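Uncharacterized sugar kinase PH1459 (Pyrococcus horikoshii, PDB 3EWM) is an uncharacterized PfkB-family carbohydrate kinase that binds ATP and probably phosphorylates a sugar, perhaps fructose. Local coordinates at residues Lys152-Leu163 and Leu179-Lys190. Numbering follows the deposited sequence.
Sequences KGSSLIAFDVNL and LEESIKLADIVK
Phe159 packs its ring against Ser182 and Leu179 of helix 179-185. Its CG stands anti to the backbone N (chi1 -178°), which carries the ring from strand 156-160 to the helix. Ser182 CB sits over the centre of one face of the Phe159 ring, a CH-pi contact 3.7 Å from the centroid. Leu179 CD2 meets the ring edge in plane, 3.9 Å from Phe159 CZ. Ala186 CB packs on Phe159 CB, and Phe130 of the neighbouring strand also meets the ring. A valine here lacks the ring and would probably leave a gap against Ser182 CB and Leu179 CD2 without its aromatic partner.

Asp187 ties down the start of the strand. Asp187 OD2 accepts Ile157 N on its anti lone pair, at 2.7 Å and nearly straight (164°). Lys152, its chain bent at chi2 and chi3, adds a salt bridge to the same oxygen, its hydrogen bond weak. Lys152 NZ also bonds Leu185 O at 2.6 Å, from above the carbonyl plane, and a water links NZ to Asp187 OD1.

Parallel backbone bonds continue from Ile157 O to Val161 N. On the face with Ala158 and Ile188, Asp160 and Lys190 run side by side; Lys190 NZ makes a salt bridge to Asp160 OD1 at 3.4 Å, a weak hydrogen bond. Lys190 binds ATP, as does nearby Thr215. The segments belong to the beta-alpha-beta unit of strand 156-160, helix 172-185 and strand 188-192, in the central sheet of the ribokinase-like fold, with the nucleotide-binding lysine on its second strand.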
loop_
_atom_site.group_PDB
_atom_site.type_symbol
_atom_site.label_atom_id
_atom_site.label_comp_id
_atom_site.label_asym_id
_atom_site.label_seq_id
_atom_site.Cartn_x
_atom_site.Cartn_y
_atom_site.Cartn_z
ATOM N N LYS A 152 8.526 3.047 -32.200
ATOM C CA LYS A 152 7.900 3.979 -33.128
ATOM C C LYS A 152 8.321 3.615 -34.553
ATOM O O LYS A 152 9.508 3.463 -34.827
ATOM C CB LYS A 152 8.310 5.420 -32.795
ATOM C CG LYS A 152 7.626 6.481 -33.663
ATOM C CD LYS A 152 6.207 6.714 -33.177
ATOM C CE LYS A 152 5.223 6.709 -34.320
ATOM N NZ LYS A 152 3.816 6.619 -33.819
ATOM N N GLY A 153 7.337 3.442 -35.434
ATOM C CA GLY A 153 7.592 3.000 -36.808
ATOM C C GLY A 153 7.446 1.504 -37.061
ATOM O O GLY A 153 7.115 1.102 -38.186
ATOM N N SER A 154 7.696 0.685 -36.033
ATOM C CA SER A 154 7.644 -0.793 -36.135
ATOM C C SER A 154 6.365 -1.441 -35.610
ATOM O O SER A 154 5.991 -2.528 -36.063
ATOM C CB SER A 154 8.828 -1.420 -35.408
ATOM O OG SER A 154 10.042 -0.966 -35.970
ATOM N N SER A 155 5.745 -0.809 -34.612
ATOM C CA SER A 155 4.452 -1.233 -34.063
ATOM C C SER A 155 3.625 0.023 -33.931
ATOM O O SER A 155 4.180 1.093 -33.703
ATOM C CB SER A 155 4.588 -1.818 -32.655
ATOM O OG SER A 155 5.647 -2.745 -32.537
ATOM N N LEU A 156 2.309 -0.111 -34.046
ATOM C CA LEU A 156 1.395 0.960 -33.687
ATOM C C LEU A 156 1.456 1.227 -32.177
ATOM O O LEU A 156 1.546 0.302 -31.365
ATOM C CB LEU A 156 -0.035 0.607 -34.100
ATOM C CG LEU A 156 -0.250 0.441 -35.595
ATOM C CD1 LEU A 156 -1.670 0.018 -35.903
ATOM C CD2 LEU A 156 0.110 1.748 -36.321
ATOM N N ILE A 157 1.416 2.502 -31.826
ATOM C CA ILE A 157 1.498 2.929 -30.451
ATOM C C ILE A 157 0.152 3.492 -30.036
ATOM O O ILE A 157 -0.419 4.329 -30.724
ATOM C CB ILE A 157 2.615 3.995 -30.273
ATOM C CG1 ILE A 157 3.979 3.387 -30.599
ATOM C CG2 ILE A 157 2.586 4.587 -28.871
ATOM C CD1 ILE A 157 5.000 4.419 -30.977
ATOM N N ALA A 158 -0.351 3.021 -28.909
ATOM C CA ALA A 158 -1.620 3.508 -28.379
ATOM C C ALA A 158 -1.408 4.056 -26.978
ATOM O O ALA A 158 -0.702 3.452 -26.158
ATOM C CB ALA A 158 -2.667 2.385 -28.382
ATOM N N PHE A 159 -2.019 5.211 -26.709
ATOM C CA PHE A 159 -1.803 5.919 -25.465
ATOM C C PHE A 159 -3.147 6.357 -24.896
ATOM O O PHE A 159 -3.898 7.055 -25.557
ATOM C CB PHE A 159 -0.876 7.119 -25.703
ATOM C CG PHE A 159 -0.544 7.902 -24.446
ATOM C CD1 PHE A 159 0.246 7.346 -23.449
ATOM C CD2 PHE A 159 -1.032 9.187 -24.264
ATOM C CE1 PHE A 159 0.577 8.066 -22.304
ATOM C CE2 PHE A 159 -0.722 9.921 -23.120
ATOM C CZ PHE A 159 0.098 9.356 -22.130
ATOM N N ASP A 160 -3.456 5.850 -23.713
ATOM C CA ASP A 160 -4.586 6.290 -22.926
ATOM C C ASP A 160 -4.048 7.421 -22.058
ATOM O O ASP A 160 -3.156 7.224 -21.240
ATOM C CB ASP A 160 -5.082 5.107 -22.095
ATOM C CG ASP A 160 -6.259 5.443 -21.211
ATOM O OD1 ASP A 160 -6.811 6.566 -21.289
ATOM O OD2 ASP A 160 -6.613 4.555 -20.409
ATOM N N VAL A 161 -4.560 8.622 -22.275
ATOM C CA VAL A 161 -4.095 9.789 -21.549
ATOM C C VAL A 161 -4.309 9.557 -20.040
ATOM O O VAL A 161 -3.455 9.903 -19.221
ATOM C CB VAL A 161 -4.812 11.076 -22.061
ATOM C CG1 VAL A 161 -4.467 12.265 -21.209
ATOM C CG2 VAL A 161 -4.441 11.327 -23.544
ATOM N N ASN A 162 -5.437 8.946 -19.696
ATOM C CA ASN A 162 -5.720 8.521 -18.321
ATOM C C ASN A 162 -5.093 9.481 -17.306
ATOM O O ASN A 162 -4.225 9.097 -16.509
ATOM C CB ASN A 162 -5.198 7.100 -18.090
ATOM C CG ASN A 162 -5.645 6.524 -16.761
ATOM O OD1 ASN A 162 -6.572 7.032 -16.134
ATOM N ND2 ASN A 162 -4.972 5.479 -16.312
ATOM N N LEU A 163 -5.529 10.733 -17.337
ATOM C CA LEU A 163 -4.817 11.740 -16.582
ATOM C C LEU A 163 -5.207 11.720 -15.109
ATOM O O LEU A 163 -6.388 11.796 -14.775
ATOM C CB LEU A 163 -4.999 13.130 -17.199
ATOM C CG LEU A 163 -4.005 14.167 -16.663
ATOM C CD1 LEU A 163 -2.567 13.603 -16.544
ATOM C CD2 LEU A 163 -4.016 15.406 -17.537
ATOM N N LEU A 179 3.319 14.148 -21.415
ATOM C CA LEU A 179 2.044 13.849 -22.059
ATOM C C LEU A 179 2.077 14.252 -23.513
ATOM O O LEU A 179 1.658 13.490 -24.369
ATOM C CB LEU A 179 0.857 14.512 -21.358
ATOM C CG LEU A 179 0.493 14.012 -19.953
ATOM C CD1 LEU A 179 -0.700 14.803 -19.436
ATOM C CD2 LEU A 179 0.206 12.539 -19.899
ATOM N N GLU A 180 2.597 15.446 -23.801
ATOM C CA GLU A 180 2.708 15.869 -25.183
ATOM C C GLU A 180 3.631 14.947 -25.962
ATOM O O GLU A 180 3.310 14.567 -27.067
ATOM C CB GLU A 180 3.165 17.320 -25.306
ATOM C CG GLU A 180 3.066 17.812 -26.728
ATOM C CD GLU A 180 3.414 19.256 -26.858
ATOM O OE1 GLU A 180 4.057 19.808 -25.945
ATOM O OE2 GLU A 180 3.046 19.830 -27.890
ATOM N N GLU A 181 4.770 14.579 -25.385
ATOM C CA GLU A 181 5.696 13.712 -26.109
ATOM C C GLU A 181 5.069 12.354 -26.401
ATOM O O GLU A 181 5.232 11.827 -27.491
ATOM C CB GLU A 181 7.035 13.563 -25.376
ATOM C CG GLU A 181 7.859 14.848 -25.372
ATOM C CD GLU A 181 9.021 14.806 -24.404
ATOM O OE1 GLU A 181 9.822 15.770 -24.401
ATOM O OE2 GLU A 181 9.135 13.814 -23.647
ATOM N N SER A 182 4.324 11.829 -25.430
ATOM C CA SER A 182 3.624 10.551 -25.555
ATOM C C SER A 182 2.545 10.611 -26.615
ATOM O O SER A 182 2.407 9.705 -27.415
ATOM C CB SER A 182 2.978 10.157 -24.216
ATOM O OG SER A 182 3.951 10.002 -23.208
ATOM N N ILE A 183 1.759 11.683 -26.597
ATOM C CA ILE A 183 0.691 11.848 -27.562
ATOM C C ILE A 183 1.291 11.915 -28.968
ATOM O O ILE A 183 0.810 11.258 -29.887
ATOM C CB ILE A 183 -0.161 13.094 -27.261
ATOM C CG1 ILE A 183 -0.992 12.876 -25.976
ATOM C CG2 ILE A 183 -1.069 13.374 -28.445
ATOM C CD1 ILE A 183 -1.621 14.153 -25.382
ATOM N N LYS A 184 2.373 12.685 -29.107
ATOM C CA LYS A 184 3.061 12.835 -30.393
ATOM C C LYS A 184 3.661 11.525 -30.910
ATOM O O LYS A 184 3.785 11.336 -32.115
ATOM C CB LYS A 184 4.107 13.950 -30.320
ATOM C CG LYS A 184 3.462 15.342 -30.369
ATOM C CD LYS A 184 4.493 16.447 -30.306
ATOM C CE LYS A 184 3.892 17.762 -30.765
ATOM N NZ LYS A 184 4.943 18.825 -30.869
ATOM N N LEU A 185 3.983 10.614 -29.996
ATOM C CA LEU A 185 4.493 9.298 -30.362
ATOM C C LEU A 185 3.377 8.329 -30.692
ATOM O O LEU A 185 3.607 7.318 -31.350
ATOM C CB LEU A 185 5.356 8.715 -29.243
ATOM C CG LEU A 185 6.741 9.341 -28.999
ATOM C CD1 LEU A 185 7.144 9.081 -27.583
ATOM C CD2 LEU A 185 7.778 8.799 -29.986
ATOM N N ALA A 186 2.159 8.640 -30.257
ATOM C CA ALA A 186 1.062 7.691 -30.391
ATOM C C ALA A 186 0.352 7.778 -31.738
ATOM O O ALA A 186 0.057 8.861 -32.238
ATOM C CB ALA A 186 0.066 7.845 -29.241
ATOM N N ASP A 187 0.090 6.611 -32.307
ATOM C CA ASP A 187 -0.790 6.477 -33.457
ATOM C C ASP A 187 -2.238 6.615 -33.020
ATOM O O ASP A 187 -3.048 7.209 -33.718
ATOM C CB ASP A 187 -0.606 5.101 -34.067
ATOM C CG ASP A 187 0.789 4.904 -34.604
ATOM O OD1 ASP A 187 1.061 5.422 -35.706
ATOM O OD2 ASP A 187 1.592 4.231 -33.929
ATOM N N ILE A 188 -2.537 6.044 -31.855
ATOM C CA ILE A 188 -3.890 5.943 -31.348
ATOM C C ILE A 188 -3.872 6.615 -30.004
ATOM O O ILE A 188 -3.067 6.273 -29.130
ATOM C CB ILE A 188 -4.309 4.462 -31.185
ATOM C CG1 ILE A 188 -4.281 3.750 -32.540
ATOM C CG2 ILE A 188 -5.681 4.342 -30.528
ATOM C CD1 ILE A 188 -3.689 2.352 -32.456
ATOM N N VAL A 189 -4.746 7.594 -29.833
ATOM C CA VAL A 189 -4.855 8.273 -28.557
ATOM C C VAL A 189 -6.292 8.169 -28.078
ATOM O O VAL A 189 -7.242 8.394 -28.848
ATOM C CB VAL A 189 -4.397 9.765 -28.656
ATOM C CG1 VAL A 189 -4.757 10.552 -27.382
ATOM C CG2 VAL A 189 -2.905 9.834 -28.922
ATOM N N LYS A 190 -6.426 7.780 -26.813
ATOM C CA LYS A 190 -7.689 7.775 -26.119
ATOM C C LYS A 190 -7.655 8.824 -25.009
ATOM O O LYS A 190 -6.727 8.859 -24.195
ATOM C CB LYS A 190 -7.957 6.379 -25.534
ATOM C CG LYS A 190 -9.201 6.308 -24.687
ATOM C CD LYS A 190 -9.367 4.914 -24.083
ATOM C CE LYS A 190 -10.424 4.903 -23.013
ATOM N NZ LYS A 190 -9.970 5.510 -21.741
HETATM O O HOH W 1 2.689 7.942 -35.699
HETATM O O HOH W 2 4.627 3.518 -34.783
#